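Local coordinates for protein AlkZ (PDB 5UUJ) that belongs to the AlkZ-like DNA glycosylase family, which is assigned to the helix-turn-helix clan, at residues 213-217 with 263-268; 98-104 with 168-172; 70-74 with 190-194. All coordinates share one frame; numbering follows the deposited sequence.

Contact 1 of 3, residues 213-217 with 263-268; sequences KAYLG and FVLTEH
L216 of helix 204-219 rests on L265, near the end of strand 260-265. The axes of helix 213-217 and strand 263-265 are nearly perpendicular, at 99°. L216 CB lies 4.0 Å from L265 CG. The first torsion of L216 puts CG anti to its carbonyl carbon (chi1 -66°), and CD2 then reaches F263 O at 3.5 Å. Both L265 methyls meet K213. L265 CD1 lies 3.5 Å from K213 O, and CD2 packs against K213 CG. K213 crosses L265 at about a right angle. It then bends at chi3 (68°) and brings NZ toward E267, giving a long salt bridge of 3.7 Å from K213 NZ to E267 OE1. E267 also lays CG over the centre of the H268 ring. A water joins the two segments. It accepts from L265 N at 2.9 Å, donates weakly to L216 O, and lies in the plane of the H268 ring at 3.0 Å from ND1. On the far side of the strand, V264 packs on T253 and V255 of strand 252-257. L216 and L265 both touch L252 of that strand, and W15 meets the H268 ring. The helix lies across an outer strand of the three-stranded sheet.

Contact 2 of 3, residues 98-104 with 168-172; sequences MANTGSW and PLAWR
M98 and W171 form a Met-aromatic contact where the end of helix 91-100 meets helix 162-172. M98 is modelled as selenomethionine. Of its side chain, CB rather than selenium comes nearest: M98 CB sits 3.4 Å from the centroid of the W171 five-membered ring, only 4° off the ring normal. This is a CH-pi contact. The chain bends at chi2 and chi3 and curls over the same indole. M98 SE stays above the face, 5.4 Å from the centroid of the W171 five-membered ring, and M98 CE comes to 3.7 Å from W171 CZ2.

The six-membered ring of W171 reaches into the turn after the helix. S103 OG lies at its edge, 3.2 Å from W171 CZ3. T101 OG1 donates to M98 O (2.7 Å), in the carbonyl plane. The same oxygen accepts from T101 N, so two bonds grip it beside the W171 ring. G102 follows with positive phi, and the chain turns so that S103 and W104 face 168-172.

The W104 ring is held between P168 CB over one face and G102 CA over the other. W104 CZ3 meets the edge of W171, 3.9 Å from W171 CE3. R172 NH2 approaches the edge of W104, 3.5 Å from W104 CZ2. The guanidinium plane is turned 74° from the ring, so this is no parallel stack. R172 NH1 is bound by D121 and T124.

D121 and T124 belong to helix 117-130, where V120 touches both W104 and R172. M98 also packs on L231 and S232 of helix 224-232. W171 NE1 bonds to A78 O, and A170 touches strand 74-77.

Contact 3 of 3, residues 70-74 with 190-194; sequences DLSLM and PASQF
The loop 70-74 runs alongside the one-turn helix 190-194, with the CA atoms of L71 and F194 6.8 Å apart and those of M74 and P190 8.4 Å apart. The F194 ring reaches the loop at L71 and M74. F194 CZ lies only 3.2 Å from M74 CB, a tight fit. L71 O sits at the ring edge, near its plane, 3.6 Å from F194 CD1. M74, a selenomethionine, crosses F194 at about a right angle. M74 SE is 5.1 Å from the F194 ring centroid and oblique to it, as a Met-aromatic contact. The bend at chi3 (-72°) carries M74 CE on toward P190, 4.1 Å from P190 CG.

L71 is the C-prime residue of a Schellman motif that ends helix 62-69. S72 N bonds to E67 O and L71 N to V68 O. The positive phi of L71 (65°) goes with this turn, and its side chain points at the helix 190-194. L71 CD1 lies 3.6 Å from Q193 O, and L71 CD2 packs against Q193 CG at 3.9 Å. Q193 holds CG anti to its backbone N (chi1 -179°), which places that carbon over the centre of the F194 ring. Its NE2 bonds to H177 O. C176, in the same short strand as H177, touches M74, P190, Q193 and F194, and M74 pairs through its backbone with L86 of strand 83-86.

Overall arrangement
All three contacts lie in the AlkZ-like glycosylase region of the chain. Contact 2 is nested in the loop closed by contact 3, and contact 1 follows both along the chain. Contacts 2 and 3 are the closest pair, with centres 20 Å apart and nearest atoms about 6 Å apart. They share strand 74-77, which starts at M74 of contact 3 and touches A170 of contact 2. Contact 1 lies 25 Å from contact 2 and 28 Å from contact 3, centre to centre. Helix 224-232 packs on Y215 in segment 213-217 and on M98 of contact 2. Contacts 2 and 3 join 70-104 to 168-194, while contact 1 sets helix 204-219 on the three-stranded sheet.

Contact 1 of 3, residues 213-217 with 263-268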
loop_
_atom_site.group_PDB
_atom_site.type_symbol
_atom_site.label_atom_id
_atom_site.label_comp_id
_atom_site.label_asym_id
_atom_site.label_seq_id
_atom_site.Cartn_x
_atom_site.Cartn_y
_atom_site.Cartn_z
ATOM N N LYS A 213 12.703 -5.850 -5.562
ATOM C CA LYS A 213 12.264 -6.319 -6.874
ATOM C C LYS A 213 10.796 -5.995 -7.113
ATOM O O LYS A 213 10.432 -5.455 -8.158
ATOM C CB LYS A 213 12.469 -7.829 -7.016
ATOM C CG LYS A 213 13.657 -8.230 -7.873
ATOM C CD LYS A 213 13.571 -9.693 -8.315
ATOM C CE LYS A 213 12.416 -9.923 -9.290
ATOM N NZ LYS A 213 12.439 -11.279 -9.907
ATOM N N ALA A 214 9.959 -6.343 -6.141
ATOM C CA ALA A 214 8.525 -6.106 -6.239
ATOM C C ALA A 214 8.224 -4.615 -6.357
ATOM O O ALA A 214 7.385 -4.205 -7.159
ATOM C CB ALA A 214 7.806 -6.698 -5.037
ATOM N N TYR A 215 8.918 -3.806 -5.560
ATOM C CA TYR A 215 8.701 -2.366 -5.572
ATOM C C TYR A 215 9.062 -1.749 -6.924
ATOM O O TYR A 215 8.260 -1.030 -7.521
ATOM C CB TYR A 215 9.509 -1.685 -4.465
ATOM C CG TYR A 215 9.340 -0.185 -4.472
ATOM C CD1 TYR A 215 8.226 0.410 -3.891
ATOM C CD2 TYR A 215 10.278 0.635 -5.078
ATOM C CE1 TYR A 215 8.059 1.781 -3.909
ATOM C CE2 TYR A 215 10.122 2.008 -5.099
ATOM C CZ TYR A 215 9.009 2.574 -4.516
ATOM O OH TYR A 215 8.852 3.939 -4.540
ATOM N N LEU A 216 10.269 -2.031 -7.402
ATOM C CA LEU A 216 10.742 -1.469 -8.665
ATOM C C LEU A 216 9.922 -1.972 -9.850
ATOM O O LEU A 216 9.843 -1.310 -10.884
ATOM C CB LEU A 216 12.218 -1.806 -8.881
ATOM C CG LEU A 216 13.219 -1.177 -7.909
ATOM C CD1 LEU A 216 14.625 -1.630 -8.258
ATOM C CD2 LEU A 216 13.131 0.347 -7.911
ATOM N N GLY A 217 9.308 -3.140 -9.687
ATOM C CA GLY A 217 8.507 -3.732 -10.741
ATOM C C GLY A 217 7.195 -3.010 -10.985
ATOM O O GLY A 217 6.531 -3.250 -11.992
ATOM N N PHE A 263 17.242 3.627 -9.966
ATOM C CA PHE A 263 17.431 2.216 -10.288
ATOM C C PHE A 263 16.173 1.601 -10.892
ATOM O O PHE A 263 15.070 1.789 -10.379
ATOM C CB PHE A 263 17.826 1.424 -9.037
ATOM C CG PHE A 263 19.158 1.814 -8.459
ATOM C CD1 PHE A 263 20.333 1.547 -9.145
ATOM C CD2 PHE A 263 19.235 2.429 -7.221
ATOM C CE1 PHE A 263 21.559 1.898 -8.612
ATOM C CE2 PHE A 263 20.460 2.781 -6.681
ATOM C CZ PHE A 263 21.622 2.517 -7.377
ATOM N N VAL A 264 16.349 0.864 -11.982
ATOM C CA VAL A 264 15.289 0.026 -12.531
ATOM C C VAL A 264 15.813 -1.406 -12.601
ATOM O O VAL A 264 17.022 -1.617 -12.682
ATOM C CB VAL A 264 14.835 0.507 -13.933
ATOM C CG1 VAL A 264 15.890 0.197 -15.000
ATOM C CG2 VAL A 264 13.501 -0.120 -14.306
ATOM N N LEU A 265 14.920 -2.389 -12.544
ATOM C CA LEU A 265 15.333 -3.773 -12.756
ATOM C C LEU A 265 15.865 -3.925 -14.176
ATOM O O LEU A 265 15.255 -3.444 -15.131
ATOM C CB LEU A 265 14.177 -4.748 -12.518
ATOM C CG LEU A 265 13.653 -4.848 -11.083
ATOM C CD1 LEU A 265 12.395 -5.698 -11.038
ATOM C CD2 LEU A 265 14.714 -5.422 -10.153
ATOM N N THR A 266 17.008 -4.589 -14.305
ATOM C CA THR A 266 17.640 -4.779 -15.604
ATOM C C THR A 266 16.712 -5.529 -16.558
ATOM O O THR A 266 16.720 -5.280 -17.763
ATOM C CB THR A 266 18.970 -5.540 -15.463
ATOM O OG1 THR A 266 19.837 -4.816 -14.581
ATOM C CG2 THR A 266 19.657 -5.716 -16.822
ATOM N N GLU A 267 15.900 -6.431 -16.017
ATOM C CA GLU A 267 14.969 -7.203 -16.835
ATOM C C GLU A 267 13.869 -6.326 -17.447
ATOM O O GLU A 267 13.142 -6.771 -18.328
ATOM C CB GLU A 267 14.338 -8.329 -16.009
ATOM C CG GLU A 267 13.536 -7.855 -14.802
ATOM C CD GLU A 267 12.792 -8.986 -14.106
ATOM O OE1 GLU A 267 12.880 -9.082 -12.863
ATOM O OE2 GLU A 267 12.111 -9.774 -14.799
ATOM N N HIS A 268 13.760 -5.084 -16.980
ATOM C CA HIS A 268 12.747 -4.150 -17.472
ATOM C C HIS A 268 13.352 -2.968 -18.233
ATOM O O HIS A 268 12.625 -2.095 -18.707
ATOM C CB HIS A 268 11.907 -3.621 -16.305
ATOM C CG HIS A 268 11.076 -4.667 -15.633
ATOM N ND1 HIS A 268 10.765 -4.620 -14.292
ATOM C CD2 HIS A 268 10.487 -5.786 -16.121
ATOM C CE1 HIS A 268 10.021 -5.668 -13.980
ATOM N NE2 HIS A 268 9.838 -6.388 -15.070
HETATM O O HOH W 1 11.994 -2.420 -12.657
#

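Contact 2 of 3, residues 98-104 with 168-172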
loop_
_atom_site.group_PDB
_atom_site.type_symbol
_atom_site.label_atom_id
_atom_site.label_comp_id
_atom_site.label_asym_id
_atom_site.label_seq_id
_atom_site.Cartn_x
_atom_site.Cartn_y
_atom_site.Cartn_z
HETATM N N MSE A 98 9.728 -4.623 7.845
HETATM C CA MSE A 98 9.110 -3.690 8.781
HETATM C C MSE A 98 9.588 -3.969 10.205
HETATM O O MSE A 98 9.877 -3.045 10.961
HETATM C CB MSE A 98 7.580 -3.770 8.718
HETATM C CG MSE A 98 6.969 -3.394 7.373
HETATM SE SE MSE A 98 7.632 -1.704 6.650
HETATM C CE MSE A 98 7.290 -0.552 8.190
ATOM N N ALA A 99 9.666 -5.245 10.569
ATOM C CA ALA A 99 10.171 -5.631 11.882
ATOM C C ALA A 99 11.617 -5.173 12.051
ATOM O O ALA A 99 12.043 -4.818 13.150
ATOM C CB ALA A 99 10.063 -7.136 12.075
ATOM N N ASN A 100 12.362 -5.168 10.953
ATOM C CA ASN A 100 13.766 -4.775 10.974
ATOM C C ASN A 100 13.966 -3.310 11.375
ATOM O O ASN A 100 15.033 -2.941 11.858
ATOM C CB ASN A 100 14.400 -5.036 9.603
ATOM C CG ASN A 100 15.864 -4.630 9.547
ATOM O OD1 ASN A 100 16.718 -5.264 10.166
ATOM N ND2 ASN A 100 16.161 -3.577 8.792
ATOM N N THR A 101 12.944 -2.477 11.186
ATOM C CA THR A 101 13.056 -1.060 11.536
ATOM C C THR A 101 13.143 -0.873 13.048
ATOM O O THR A 101 13.680 0.129 13.518
ATOM C CB THR A 101 11.869 -0.231 11.005
ATOM O OG1 THR A 101 10.665 -0.600 11.693
ATOM C CG2 THR A 101 11.694 -0.432 9.509
ATOM N N GLY A 102 12.611 -1.836 13.797
ATOM C CA GLY A 102 12.659 -1.802 15.251
ATOM C C GLY A 102 12.136 -0.503 15.833
ATOM O O GLY A 102 12.725 0.053 16.760
ATOM N N SER A 103 11.029 -0.018 15.279
ATOM C CA SER A 103 10.458 1.263 15.678
ATOM C C SER A 103 10.028 1.273 17.142
ATOM O O SER A 103 10.066 2.313 17.801
ATOM C CB SER A 103 9.260 1.604 14.796
ATOM O OG SER A 103 8.209 0.679 15.005
ATOM N N TRP A 104 9.614 0.115 17.641
ATOM C CA TRP A 104 9.102 0.006 18.999
ATOM C C TRP A 104 10.228 -0.049 20.030
ATOM O O TRP A 104 9.977 -0.051 21.235
ATOM C CB TRP A 104 8.210 -1.230 19.131
ATOM C CG TRP A 104 8.961 -2.521 19.021
ATOM C CD1 TRP A 104 9.443 -3.279 20.052
ATOM C CD2 TRP A 104 9.325 -3.208 17.816
ATOM N NE1 TRP A 104 10.081 -4.393 19.563
ATOM C CE2 TRP A 104 10.022 -4.374 18.195
ATOM C CE3 TRP A 104 9.125 -2.953 16.455
ATOM C CZ2 TRP A 104 10.524 -5.280 17.262
ATOM C CZ3 TRP A 104 9.627 -3.854 15.530
ATOM C CH2 TRP A 104 10.317 -5.005 15.938
ATOM N N PRO A 168 4.021 -4.010 15.972
ATOM C CA PRO A 168 5.156 -4.940 16.033
ATOM C C PRO A 168 4.726 -6.400 15.906
ATOM O O PRO A 168 5.432 -7.207 15.296
ATOM C CB PRO A 168 5.757 -4.673 17.416
ATOM C CG PRO A 168 5.374 -3.278 17.731
ATOM C CD PRO A 168 4.051 -3.029 17.070
ATOM N N LEU A 169 3.571 -6.727 16.475
ATOM C CA LEU A 169 3.044 -8.085 16.409
ATOM C C LEU A 169 2.652 -8.433 14.978
ATOM O O LEU A 169 2.902 -9.546 14.512
ATOM C CB LEU A 169 1.843 -8.245 17.343
ATOM C CG LEU A 169 2.127 -8.664 18.789
ATOM C CD1 LEU A 169 3.197 -7.803 19.425
ATOM C CD2 LEU A 169 0.849 -8.602 19.613
ATOM N N ALA A 170 2.039 -7.479 14.283
ATOM C CA ALA A 170 1.682 -7.678 12.884
ATOM C C ALA A 170 2.947 -7.907 12.070
ATOM O O ALA A 170 3.022 -8.836 11.273
ATOM C CB ALA A 170 0.905 -6.483 12.348
ATOM N N TRP A 171 3.951 -7.065 12.300
ATOM C CA TRP A 171 5.211 -7.147 11.572
ATOM C C TRP A 171 5.946 -8.455 11.838
ATOM O O TRP A 171 6.671 -8.946 10.974
ATOM C CB TRP A 171 6.111 -5.966 11.939
ATOM C CG TRP A 171 5.592 -4.642 11.474
ATOM C CD1 TRP A 171 4.601 -4.418 10.560
ATOM C CD2 TRP A 171 6.036 -3.353 11.906
ATOM N NE1 TRP A 171 4.408 -3.070 10.393
ATOM C CE2 TRP A 171 5.276 -2.394 11.209
ATOM C CE3 TRP A 171 7.009 -2.917 12.809
ATOM C CZ2 TRP A 171 5.456 -1.024 11.392
ATOM C CZ3 TRP A 171 7.186 -1.558 12.988
ATOM C CH2 TRP A 171 6.414 -0.629 12.285
ATOM N N ARG A 172 5.764 -9.016 13.030
ATOM C CA ARG A 172 6.399 -10.285 13.377
ATOM C C ARG A 172 5.567 -11.473 12.891
ATOM O O ARG A 172 6.007 -12.618 12.968
ATOM C CB ARG A 172 6.635 -10.374 14.884
ATOM C CG ARG A 172 7.966 -9.773 15.304
ATOM C CD ARG A 172 7.997 -9.403 16.773
ATOM N NE ARG A 172 9.339 -9.022 17.196
ATOM C CZ ARG A 172 9.700 -8.817 18.458
ATOM N NH1 ARG A 172 8.820 -8.952 19.443
ATOM N NH2 ARG A 172 10.949 -8.478 18.737
#

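Contact 3 of 3, residues 70-74 with 190-194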
loop_
_atom_site.group_PDB
_atom_site.type_symbol
_atom_site.label_atom_id
_atom_site.label_comp_id
_atom_site.label_asym_id
_atom_site.label_seq_id
_atom_site.Cartn_x
_atom_site.Cartn_y
_atom_site.Cartn_z
ATOM N N ASP A 70 -12.295 -16.150 0.659
ATOM C CA ASP A 70 -11.684 -17.453 0.379
ATOM C C ASP A 70 -10.202 -17.460 0.769
ATOM O O ASP A 70 -9.461 -18.372 0.406
ATOM C CB ASP A 70 -11.864 -17.856 -1.101
ATOM C CG ASP A 70 -11.178 -16.907 -2.084
ATOM O OD1 ASP A 70 -10.120 -16.327 -1.759
ATOM O OD2 ASP A 70 -11.698 -16.762 -3.214
ATOM N N LEU A 71 -9.790 -16.428 1.503
ATOM C CA LEU A 71 -8.480 -16.377 2.151
ATOM C C LEU A 71 -7.313 -16.360 1.166
ATOM O O LEU A 71 -6.229 -16.858 1.475
ATOM C CB LEU A 71 -8.322 -17.559 3.114
ATOM C CG LEU A 71 -9.431 -17.712 4.161
ATOM C CD1 LEU A 71 -9.242 -18.993 4.959
ATOM C CD2 LEU A 71 -9.482 -16.505 5.092
ATOM N N SER A 72 -7.530 -15.780 -0.012
ATOM C CA SER A 72 -6.435 -15.550 -0.951
ATOM C C SER A 72 -5.854 -14.148 -0.743
ATOM O O SER A 72 -4.856 -13.785 -1.363
ATOM C CB SER A 72 -6.899 -15.744 -2.402
ATOM O OG SER A 72 -8.015 -14.932 -2.714
ATOM N N LEU A 73 -6.483 -13.373 0.140
ATOM C CA LEU A 73 -5.964 -12.068 0.545
ATOM C C LEU A 73 -6.011 -11.938 2.060
ATOM O O LEU A 73 -6.908 -12.480 2.704
ATOM C CB LEU A 73 -6.766 -10.934 -0.098
ATOM C CG LEU A 73 -6.523 -10.661 -1.582
ATOM C CD1 LEU A 73 -7.448 -9.561 -2.066
ATOM C CD2 LEU A 73 -5.077 -10.285 -1.840
HETATM N N MSE A 74 -5.039 -11.225 2.622
HETATM C CA MSE A 74 -5.012 -10.963 4.056
HETATM C C MSE A 74 -5.021 -9.462 4.315
HETATM O O MSE A 74 -4.641 -8.668 3.454
HETATM C CB MSE A 74 -3.783 -11.609 4.710
HETATM C CG MSE A 74 -2.523 -10.757 4.715
HETATM SE SE MSE A 74 -0.972 -11.702 5.448
HETATM C CE MSE A 74 -1.455 -11.727 7.337
ATOM N N PRO A 190 -1.833 -15.646 11.485
ATOM C CA PRO A 190 -1.657 -15.885 10.045
ATOM C C PRO A 190 -1.381 -17.351 9.698
ATOM O O PRO A 190 -1.920 -17.868 8.716
ATOM C CB PRO A 190 -0.453 -15.006 9.695
ATOM C CG PRO A 190 -0.516 -13.889 10.679
ATOM C CD PRO A 190 -1.032 -14.495 11.947
ATOM N N ALA A 191 -0.562 -18.012 10.508
ATOM C CA ALA A 191 -0.197 -19.403 10.257
ATOM C C ALA A 191 -1.417 -20.327 10.260
ATOM O O ALA A 191 -1.537 -21.195 9.401
ATOM C CB ALA A 191 0.818 -19.871 11.287
ATOM N N SER A 192 -2.324 -20.138 11.214
ATOM C CA SER A 192 -3.480 -21.021 11.333
ATOM C C SER A 192 -4.560 -20.692 10.301
ATOM O O SER A 192 -5.292 -21.577 9.861
ATOM C CB SER A 192 -4.071 -20.954 12.748
ATOM O OG SER A 192 -4.676 -19.698 13.007
ATOM N N GLN A 193 -4.659 -19.428 9.903
ATOM C CA GLN A 193 -5.692 -19.026 8.950
ATOM C C GLN A 193 -5.335 -19.383 7.509
ATOM O O GLN A 193 -6.210 -19.742 6.726
ATOM C CB GLN A 193 -5.963 -17.522 9.046
ATOM C CG GLN A 193 -7.048 -17.046 8.092
ATOM C CD GLN A 193 -7.608 -15.686 8.461
ATOM O OE1 GLN A 193 -8.777 -15.567 8.826
ATOM N NE2 GLN A 193 -6.778 -14.652 8.364
ATOM N N PHE A 194 -4.055 -19.289 7.163
ATOM C CA PHE A 194 -3.638 -19.428 5.770
ATOM C C PHE A 194 -2.906 -20.740 5.471
ATOM O O PHE A 194 -2.648 -21.052 4.312
ATOM C CB PHE A 194 -2.766 -18.232 5.384
ATOM C CG PHE A 194 -3.481 -16.917 5.501
ATOM C CD1 PHE A 194 -4.526 -16.607 4.642
ATOM C CD2 PHE A 194 -3.126 -15.999 6.477
ATOM C CE1 PHE A 194 -5.198 -15.401 4.751
ATOM C CE2 PHE A 194 -3.794 -14.790 6.589
ATOM C CZ PHE A 194 -4.831 -14.494 5.726
#